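Local coordinates for protein RNA-dependent RNA Polymerase (Bombyx mori cytoplasmic polyhedrosis virus, PDB 6TZ0) that catalyses RNA-directed RNA synthesis, making fully conservative plus-strand transcripts and probably the complementary minus strands of the double-stranded viral genome, at residues E883-V891 with G1199-I1207; L1133-Y1141 with S1171-F1181. One frame throughout, in Å; residues are numbered along the deposited sequence.

Contact 1. Residues E883-V891 with G1199-I1207; sequences EMIQQNSMV and GMVLHPGLI
His1203 reaches into the loop that follows helix 881-886, with Ile885 at one edge of its ring and Met890 approaching it obliquely. It is the N-cap residue of helix 1204-1211, so the contact sits where a strand turns into a helix near the end of the C-terminal region. The imidazole leaves its backbone with CG anti to the backbone N (chi1 -172°) and offers NE2 to Ser889 O at 3.2 Å, a weak bond bent to 124° at the hydrogen. Histidine suits this place because it combines a ring N-H with carbon edges that apolar side chains can cover. Ile885 uses both its branches: CG2 lies 3.5 Å from His1203 CD2, near the ring plane, while the extended CG1 arm carries CD1 to within 3.8 Å of Val1201 CG2 on the strand. Unbranched and extended, Met890 brings its CE methyl 3.6 Å from His1203 CE1 and 3.8 Å from Gly1205 CA. The Asn888 amide stands almost perpendicular to the imidazole, planes 84° apart, and also borders the Pro1204 ring.

Farther out, the loop is shaped by a backbone bond from Ser889 N to Met884 O, and Asn888 takes the left-handed backbone conformation that asparagine tolerates well. The strand leading to His1203 lies in the middle of a three-stranded mixed sheet, between 1022-1027 and 1162-1163, and Leu1021 also touches the histidine. Pro1204, a residue well suited to the first turn of a helix, sets its CD 3.6 Å above one face of the His1203 imidazole, toward the rim.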
loop_
_atom_site.group_PDB
_atom_site.type_symbol
_atom_site.label_atom_id
_atom_site.label_comp_id
_atom_site.label_asym_id
_atom_site.label_seq_id
_atom_site.Cartn_x
_atom_site.Cartn_y
_atom_site.Cartn_z
ATOM N N GLU A 883 23.539 33.129 -38.720
ATOM C CA GLU A 883 23.748 34.514 -39.125
ATOM C C GLU A 883 24.121 35.377 -37.931
ATOM O O GLU A 883 24.960 36.277 -38.043
ATOM C CB GLU A 883 22.504 35.062 -39.814
ATOM C CG GLU A 883 22.668 36.466 -40.350
ATOM C CD GLU A 883 21.435 36.973 -41.054
ATOM O OE1 GLU A 883 20.443 36.221 -41.126
ATOM O OE2 GLU A 883 21.460 38.126 -41.533
ATOM N N MET A 884 23.556 35.073 -36.767
ATOM C CA MET A 884 23.834 35.863 -35.578
ATOM C C MET A 884 25.250 35.627 -35.054
ATOM O O MET A 884 25.813 36.500 -34.387
ATOM C CB MET A 884 22.749 35.564 -34.543
ATOM C CG MET A 884 22.822 36.297 -33.228
ATOM S SD MET A 884 21.242 36.212 -32.381
ATOM C CE MET A 884 21.042 34.455 -32.188
ATOM N N ILE A 885 25.869 34.488 -35.388
ATOM C CA ILE A 885 27.280 34.313 -35.046
ATOM C C ILE A 885 28.224 34.638 -36.195
ATOM O O ILE A 885 29.447 34.612 -35.992
ATOM C CB ILE A 885 27.643 32.891 -34.564
ATOM C CG1 ILE A 885 27.550 31.875 -35.691
ATOM C CG2 ILE A 885 26.748 32.445 -33.430
ATOM C CD1 ILE A 885 28.079 30.529 -35.298
ATOM N N GLN A 886 27.716 34.932 -37.398
ATOM C CA GLN A 886 28.644 35.339 -38.451
ATOM C C GLN A 886 28.741 36.850 -38.652
ATOM O O GLN A 886 29.498 37.284 -39.526
ATOM C CB GLN A 886 28.305 34.660 -39.790
ATOM C CG GLN A 886 27.048 35.107 -40.506
ATOM C CD GLN A 886 27.286 36.197 -41.533
ATOM O OE1 GLN A 886 28.366 36.291 -42.115
ATOM N NE2 GLN A 886 26.271 37.020 -41.767
ATOM N N GLN A 887 28.014 37.668 -37.889
ATOM C CA GLN A 887 28.332 39.091 -37.813
ATOM C C GLN A 887 28.418 39.600 -36.377
ATOM O O GLN A 887 28.307 40.812 -36.155
ATOM C CB GLN A 887 27.353 39.954 -38.618
ATOM C CG GLN A 887 25.905 39.987 -38.167
ATOM C CD GLN A 887 25.002 39.178 -39.059
ATOM O OE1 GLN A 887 25.468 38.393 -39.884
ATOM N NE2 GLN A 887 23.699 39.370 -38.908
ATOM N N ASN A 888 28.606 38.692 -35.410
ATOM C CA ASN A 888 29.034 39.011 -34.039
ATOM C C ASN A 888 28.015 39.886 -33.314
ATOM O O ASN A 888 28.354 40.930 -32.757
ATOM C CB ASN A 888 30.422 39.667 -34.033
ATOM C CG ASN A 888 31.183 39.465 -32.727
ATOM O OD1 ASN A 888 32.377 39.747 -32.659
ATOM N ND2 ASN A 888 30.512 38.951 -31.702
ATOM N N SER A 889 26.757 39.467 -33.329
ATOM C CA SER A 889 25.689 40.178 -32.648
ATOM C C SER A 889 24.977 39.235 -31.693
ATOM O O SER A 889 25.191 38.022 -31.722
ATOM C CB SER A 889 24.687 40.774 -33.645
ATOM O OG SER A 889 24.002 39.761 -34.359
ATOM N N MET A 890 24.143 39.805 -30.830
ATOM C CA MET A 890 23.287 39.036 -29.938
ATOM C C MET A 890 21.841 39.512 -29.968
ATOM O O MET A 890 21.140 39.402 -28.957
ATOM C CB MET A 890 23.823 39.088 -28.507
ATOM C CG MET A 890 25.124 38.337 -28.285
ATOM S SD MET A 890 25.661 38.415 -26.567
ATOM C CE MET A 890 27.201 37.512 -26.643
ATOM N N VAL A 891 21.435 40.091 -31.085
ATOM C CA VAL A 891 20.107 40.644 -31.166
ATOM C C VAL A 891 19.063 39.624 -31.544
ATOM O O VAL A 891 19.094 39.030 -32.623
ATOM C CB VAL A 891 20.059 41.813 -32.167
ATOM C CG1 VAL A 891 18.625 42.274 -32.383
ATOM C CG2 VAL A 891 20.931 42.959 -31.678
ATOM N N GLY A 1199 30.684 19.423 -37.510
ATOM C CA GLY A 1199 31.723 20.346 -37.104
ATOM C C GLY A 1199 31.125 21.521 -36.361
ATOM O O GLY A 1199 30.219 22.181 -36.873
ATOM N N MET A 1200 31.611 21.791 -35.156
ATOM C CA MET A 1200 30.979 22.763 -34.276
ATOM C C MET A 1200 31.616 24.136 -34.453
ATOM O O MET A 1200 32.842 24.263 -34.458
ATOM C CB MET A 1200 31.091 22.316 -32.818
ATOM C CG MET A 1200 30.292 23.166 -31.846
ATOM S SD MET A 1200 30.372 22.568 -30.152
ATOM C CE MET A 1200 32.006 23.113 -29.697
ATOM N N VAL A 1201 30.776 25.157 -34.598
ATOM C CA VAL A 1201 31.214 26.545 -34.630
ATOM C C VAL A 1201 30.639 27.256 -33.413
ATOM O O VAL A 1201 29.530 26.946 -32.966
ATOM C CB VAL A 1201 30.811 27.247 -35.945
ATOM C CG1 VAL A 1201 31.564 26.640 -37.103
ATOM C CG2 VAL A 1201 29.329 27.108 -36.201
ATOM N N LEU A 1202 31.411 28.183 -32.858
ATOM C CA LEU A 1202 31.033 28.886 -31.644
ATOM C C LEU A 1202 31.015 30.385 -31.895
ATOM O O LEU A 1202 31.549 30.881 -32.888
ATOM C CB LEU A 1202 31.991 28.569 -30.492
ATOM C CG LEU A 1202 32.013 27.117 -30.014
ATOM C CD1 LEU A 1202 33.041 26.917 -28.930
ATOM C CD2 LEU A 1202 30.655 26.693 -29.519
ATOM N N HIS A 1203 30.384 31.098 -30.979
ATOM C CA HIS A 1203 30.233 32.542 -30.970
ATOM C C HIS A 1203 31.327 33.163 -30.109
ATOM O O HIS A 1203 31.699 32.590 -29.082
ATOM C CB HIS A 1203 28.847 32.910 -30.443
ATOM C CG HIS A 1203 28.492 34.360 -30.570
ATOM N ND1 HIS A 1203 28.585 35.241 -29.519
ATOM C CD2 HIS A 1203 28.048 35.083 -31.623
ATOM C CE1 HIS A 1203 28.209 36.442 -29.915
ATOM N NE2 HIS A 1203 27.879 36.374 -31.190
ATOM N N PRO A 1204 31.899 34.296 -30.534
ATOM C CA PRO A 1204 32.962 34.926 -29.733
ATOM C C PRO A 1204 32.489 35.420 -28.378
ATOM O O PRO A 1204 33.288 35.485 -27.436
ATOM C CB PRO A 1204 33.427 36.081 -30.628
ATOM C CG PRO A 1204 33.071 35.658 -31.998
ATOM C CD PRO A 1204 31.789 34.904 -31.868
ATOM N N GLY A 1205 31.207 35.757 -28.254
ATOM C CA GLY A 1205 30.636 36.034 -26.953
ATOM C C GLY A 1205 30.566 34.816 -26.057
ATOM O O GLY A 1205 30.694 34.941 -24.839
ATOM N N LEU A 1206 30.386 33.628 -26.639
ATOM C CA LEU A 1206 30.422 32.404 -25.842
ATOM C C LEU A 1206 31.823 32.152 -25.300
ATOM O O LEU A 1206 31.982 31.784 -24.131
ATOM C CB LEU A 1206 29.937 31.219 -26.679
ATOM C CG LEU A 1206 29.605 29.855 -26.059
ATOM C CD1 LEU A 1206 28.530 29.214 -26.896
ATOM C CD2 LEU A 1206 30.795 28.909 -25.979
ATOM N N ILE A 1207 32.845 32.366 -26.134
ATOM C CA ILE A 1207 34.232 32.233 -25.698
ATOM C C ILE A 1207 34.555 33.268 -24.631
ATOM O O ILE A 1207 35.208 32.963 -23.624
ATOM C CB ILE A 1207 35.177 32.357 -26.909
ATOM C CG1 ILE A 1207 34.808 31.335 -27.983
ATOM C CG2 ILE A 1207 36.618 32.164 -26.493
ATOM C CD1 ILE A 1207 34.890 29.909 -27.518
#

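Contact 2. Residues L1133-Y1141 with S1171-F1181; sequences LYGNVEYHY and STQCRALYNIF
As modelled, Asn1136 OD1 accepts two N-H groups: backbone Val1137 N at 2.7 Å and, across the contact, Gln1173 NE2 at 3.3 Å. Both bonds are weak (122° and 123° at the hydrogen). Gln1173 OE1 faces Tyr1134 O at 2.9 Å, two acceptors, which leaves the orientation of its amide uncertain. Gln1173 suits the place because its extended chain carries a flat amide between the loop residues. Val1137 meets that amide from the opposite direction, CG2 lying 3.5 Å from Gln1173 CD, while NE2, as placed, comes to the edge of the Tyr1134 ring, in its plane. That ring receives Thr1172 on one face: the CG2 methyl stands 3.5 Å above the centroid, virtually on the ring normal, in a CH-pi contact. With OG1 anti to the backbone N (chi1 -176°), threonine presents its methyl.

Along the helix itself the contact becomes apolar. Phe1181 turns its edge to the face of Tyr1139 in a T-shaped pair, centroids 5.2 Å apart, and stacks on Tyr1022, whose hydroxyl bonds to Tyr1139 OH. The CG2 branch of Ile1180 touches two tyrosines lying about a right angle apart, 4.1 Å to Tyr1139 CD2 and 3.6 Å to Tyr1141 CE1.

The whole is an irregular loop laid along the first two turns of a helix, entered through a type I beta turn from Ser1171 to Cys1174.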
loop_
_atom_site.group_PDB
_atom_site.type_symbol
_atom_site.label_atom_id
_atom_site.label_comp_id
_atom_site.label_asym_id
_atom_site.label_seq_id
_atom_site.Cartn_x
_atom_site.Cartn_y
_atom_site.Cartn_z
ATOM N N LEU A 1133 35.240 28.234 -7.602
ATOM C CA LEU A 1133 36.173 28.152 -8.722
ATOM C C LEU A 1133 35.506 27.376 -9.847
ATOM O O LEU A 1133 35.202 26.192 -9.680
ATOM C CB LEU A 1133 37.478 27.471 -8.316
ATOM C CG LEU A 1133 38.395 28.199 -7.343
ATOM C CD1 LEU A 1133 39.575 27.315 -7.002
ATOM C CD2 LEU A 1133 38.852 29.521 -7.936
ATOM N N TYR A 1134 35.315 28.042 -10.992
ATOM C CA TYR A 1134 34.715 27.467 -12.205
ATOM C C TYR A 1134 33.293 26.964 -11.956
ATOM O O TYR A 1134 32.965 25.815 -12.250
ATOM C CB TYR A 1134 35.580 26.355 -12.811
ATOM C CG TYR A 1134 36.942 26.819 -13.263
ATOM C CD1 TYR A 1134 37.096 27.543 -14.441
ATOM C CD2 TYR A 1134 38.079 26.518 -12.521
ATOM C CE1 TYR A 1134 38.343 27.970 -14.861
ATOM C CE2 TYR A 1134 39.333 26.940 -12.933
ATOM C CZ TYR A 1134 39.457 27.663 -14.104
ATOM O OH TYR A 1134 40.701 28.081 -14.516
ATOM N N GLY A 1135 32.452 27.826 -11.397
ATOM C CA GLY A 1135 31.035 27.588 -11.272
ATOM C C GLY A 1135 30.185 28.582 -12.020
ATOM O O GLY A 1135 28.967 28.614 -11.820
ATOM N N ASN A 1136 30.791 29.399 -12.883
ATOM C CA ASN A 1136 30.049 30.475 -13.529
ATOM C C ASN A 1136 29.230 29.972 -14.714
ATOM O O ASN A 1136 28.115 30.449 -14.945
ATOM C CB ASN A 1136 31.004 31.601 -13.933
ATOM C CG ASN A 1136 32.184 31.120 -14.762
ATOM O OD1 ASN A 1136 32.279 29.950 -15.123
ATOM N ND2 ASN A 1136 33.096 32.032 -15.063
ATOM N N VAL A 1137 29.751 29.017 -15.476
ATOM C CA VAL A 1137 28.959 28.457 -16.565
ATOM C C VAL A 1137 28.105 27.316 -16.026
ATOM O O VAL A 1137 28.498 26.602 -15.096
ATOM C CB VAL A 1137 29.850 28.012 -17.742
ATOM C CG1 VAL A 1137 30.634 29.190 -18.295
ATOM C CG2 VAL A 1137 30.782 26.902 -17.352
ATOM N N GLU A 1138 26.908 27.175 -16.589
ATOM C CA GLU A 1138 25.933 26.179 -16.165
ATOM C C GLU A 1138 24.903 26.047 -17.275
ATOM O O GLU A 1138 24.651 27.006 -18.008
ATOM C CB GLU A 1138 25.277 26.564 -14.832
ATOM C CG GLU A 1138 24.495 27.865 -14.864
ATOM C CD GLU A 1138 23.980 28.271 -13.500
ATOM O OE1 GLU A 1138 24.270 27.557 -12.514
ATOM O OE2 GLU A 1138 23.281 29.303 -13.415
ATOM N N TYR A 1139 24.329 24.854 -17.419
ATOM C CA TYR A 1139 23.544 24.742 -18.643
ATOM C C TYR A 1139 22.126 24.214 -18.440
ATOM O O TYR A 1139 21.220 24.667 -19.146
ATOM C CB TYR A 1139 24.305 23.887 -19.647
ATOM C CG TYR A 1139 23.818 24.121 -21.041
ATOM C CD1 TYR A 1139 24.046 25.338 -21.655
ATOM C CD2 TYR A 1139 23.142 23.138 -21.749
ATOM C CE1 TYR A 1139 23.604 25.583 -22.917
ATOM C CE2 TYR A 1139 22.704 23.374 -23.026
ATOM C CZ TYR A 1139 22.937 24.601 -23.604
ATOM O OH TYR A 1139 22.506 24.851 -24.874
ATOM N N HIS A 1140 21.919 23.274 -17.509
ATOM C CA HIS A 1140 20.604 22.885 -16.977
ATOM C C HIS A 1140 19.664 22.316 -18.049
ATOM O O HIS A 1140 18.691 22.945 -18.462
ATOM C CB HIS A 1140 19.925 24.057 -16.255
ATOM C CG HIS A 1140 20.598 24.462 -14.984
ATOM N ND1 HIS A 1140 21.617 25.388 -14.944
ATOM C CD2 HIS A 1140 20.388 24.080 -13.703
ATOM C CE1 HIS A 1140 22.009 25.555 -13.695
ATOM N NE2 HIS A 1140 21.281 24.772 -12.921
ATOM N N TYR A 1141 19.991 21.118 -18.512
ATOM C CA TYR A 1141 19.050 20.341 -19.307
ATOM C C TYR A 1141 18.407 19.246 -18.460
ATOM O O TYR A 1141 18.897 18.894 -17.386
ATOM C CB TYR A 1141 19.732 19.737 -20.536
ATOM C CG TYR A 1141 20.845 18.748 -20.252
ATOM C CD1 TYR A 1141 22.152 19.175 -20.076
ATOM C CD2 TYR A 1141 20.594 17.385 -20.205
ATOM C CE1 TYR A 1141 23.162 18.275 -19.838
ATOM C CE2 TYR A 1141 21.599 16.484 -19.968
ATOM C CZ TYR A 1141 22.881 16.935 -19.781
ATOM O OH TYR A 1141 23.894 16.045 -19.543
ATOM N N SER A 1171 39.210 26.819 -21.303
ATOM C CA SER A 1171 38.964 26.666 -19.879
ATOM C C SER A 1171 38.887 25.186 -19.550
ATOM O O SER A 1171 38.685 24.345 -20.427
ATOM C CB SER A 1171 37.683 27.380 -19.447
ATOM O OG SER A 1171 37.429 27.167 -18.071
ATOM N N THR A 1172 39.040 24.882 -18.261
ATOM C CA THR A 1172 39.033 23.505 -17.783
ATOM C C THR A 1172 37.665 22.848 -17.872
ATOM O O THR A 1172 37.578 21.619 -17.795
ATOM C CB THR A 1172 39.538 23.455 -16.339
ATOM O OG1 THR A 1172 39.619 22.094 -15.903
ATOM C CG2 THR A 1172 38.616 24.232 -15.416
ATOM N N GLN A 1173 36.604 23.630 -18.045
ATOM C CA GLN A 1173 35.248 23.122 -18.160
ATOM C C GLN A 1173 34.670 23.350 -19.548
ATOM O O GLN A 1173 33.451 23.433 -19.703
ATOM C CB GLN A 1173 34.382 23.762 -17.082
ATOM C CG GLN A 1173 34.461 25.265 -17.083
ATOM C CD GLN A 1173 33.769 25.865 -15.888
ATOM O OE1 GLN A 1173 33.154 25.157 -15.096
ATOM N NE2 GLN A 1173 33.867 27.181 -15.748
ATOM N N CYS A 1174 35.531 23.461 -20.561
ATOM C CA CYS A 1174 35.070 23.537 -21.938
ATOM C C CYS A 1174 34.756 22.169 -22.514
ATOM O O CYS A 1174 33.849 22.057 -23.341
ATOM C CB CYS A 1174 36.113 24.219 -22.820
ATOM S SG CYS A 1174 36.304 25.979 -22.550
ATOM N N ARG A 1175 35.479 21.134 -22.083
ATOM C CA ARG A 1175 35.393 19.829 -22.734
ATOM C C ARG A 1175 34.039 19.174 -22.497
ATOM O O ARG A 1175 33.358 18.777 -23.452
ATOM C CB ARG A 1175 36.532 18.937 -22.240
ATOM C CG ARG A 1175 36.647 17.589 -22.931
ATOM C CD ARG A 1175 37.900 16.858 -22.474
ATOM N NE ARG A 1175 38.091 15.587 -23.167
ATOM C CZ ARG A 1175 37.664 14.409 -22.718
ATOM N NH1 ARG A 1175 37.029 14.325 -21.560
ATOM N NH2 ARG A 1175 37.886 13.311 -23.425
ATOM N N ALA A 1176 33.612 19.105 -21.237
ATOM C CA ALA A 1176 32.311 18.548 -20.893
ATOM C C ALA A 1176 31.160 19.393 -21.419
ATOM O O ALA A 1176 30.130 18.848 -21.827
ATOM C CB ALA A 1176 32.198 18.413 -19.379
ATOM N N LEU A 1177 31.351 20.710 -21.418
ATOM C CA LEU A 1177 30.355 21.650 -21.917
ATOM C C LEU A 1177 30.103 21.461 -23.407
ATOM O O LEU A 1177 28.960 21.465 -23.850
ATOM C CB LEU A 1177 30.803 23.086 -21.652
ATOM C CG LEU A 1177 29.894 24.186 -22.197
ATOM C CD1 LEU A 1177 28.579 24.217 -21.438
ATOM C CD2 LEU A 1177 30.583 25.535 -22.117
ATOM N N TYR A 1178 31.170 21.281 -24.179
ATOM C CA TYR A 1178 31.029 21.060 -25.614
ATOM C C TYR A 1178 30.512 19.656 -25.904
ATOM O O TYR A 1178 29.806 19.451 -26.900
ATOM C CB TYR A 1178 32.367 21.279 -26.317
ATOM C CG TYR A 1178 32.956 22.670 -26.213
ATOM C CD1 TYR A 1178 32.175 23.771 -25.890
ATOM C CD2 TYR A 1178 34.319 22.870 -26.395
ATOM C CE1 TYR A 1178 32.730 25.029 -25.777
ATOM C CE2 TYR A 1178 34.881 24.122 -26.280
ATOM C CZ TYR A 1178 34.081 25.197 -25.969
ATOM O OH TYR A 1178 34.629 26.449 -25.862
ATOM N N ASN A 1179 30.845 18.688 -25.043
ATOM C CA ASN A 1179 30.270 17.350 -25.167
ATOM C C ASN A 1179 28.767 17.370 -24.946
ATOM O O ASN A 1179 28.024 16.663 -25.631
ATOM C CB ASN A 1179 30.926 16.393 -24.174
ATOM C CG ASN A 1179 32.338 16.044 -24.548
ATOM O OD1 ASN A 1179 32.655 15.884 -25.722
ATOM N ND2 ASN A 1179 33.192 15.895 -23.550
ATOM N N ILE A 1180 28.303 18.183 -23.996
ATOM C CA ILE A 1180 26.869 18.339 -23.766
ATOM C C ILE A 1180 26.200 19.015 -24.955
ATOM O O ILE A 1180 25.101 18.616 -25.368
ATOM C CB ILE A 1180 26.635 19.096 -22.445
ATOM C CG1 ILE A 1180 26.927 18.171 -21.266
ATOM C CG2 ILE A 1180 25.246 19.692 -22.353
ATOM C CD1 ILE A 1180 26.905 18.847 -19.950
ATOM N N PHE A 1181 26.860 20.035 -25.528
ATOM C CA PHE A 1181 26.371 20.690 -26.746
ATOM C C PHE A 1181 26.155 19.693 -27.874
ATOM O O PHE A 1181 25.056 19.604 -28.446
ATOM C CB PHE A 1181 27.360 21.755 -27.222
ATOM C CG PHE A 1181 27.376 23.005 -26.403
ATOM C CD1 PHE A 1181 26.446 23.230 -25.406
ATOM C CD2 PHE A 1181 28.309 23.987 -26.679
ATOM C CE1 PHE A 1181 26.472 24.393 -24.678
ATOM C CE2 PHE A 1181 28.333 25.152 -25.962
ATOM C CZ PHE A 1181 27.406 25.359 -24.964
#

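Both contacts belong to the C-terminal region, away from the annotated nucleotide and metal sites, with centres about 17 Å apart. Contact 2 is nested along the chain within the loop that contact 1 closes, and it is the more buried of the two; contact 1 is partly exposed. Helix 1174-1188 joins them directly: Tyr1178 packs against Met1200 and Leu1202 of the strand and Ile1207 of the following helix, and Phe1181 touches Leu1206. Contact 1 centres on a buried histidine ringed by more exposed residues, whereas contact 2 runs from an exposed end near the turn, with a weak amide bond just before the helix, to a buried aromatic and aliphatic end.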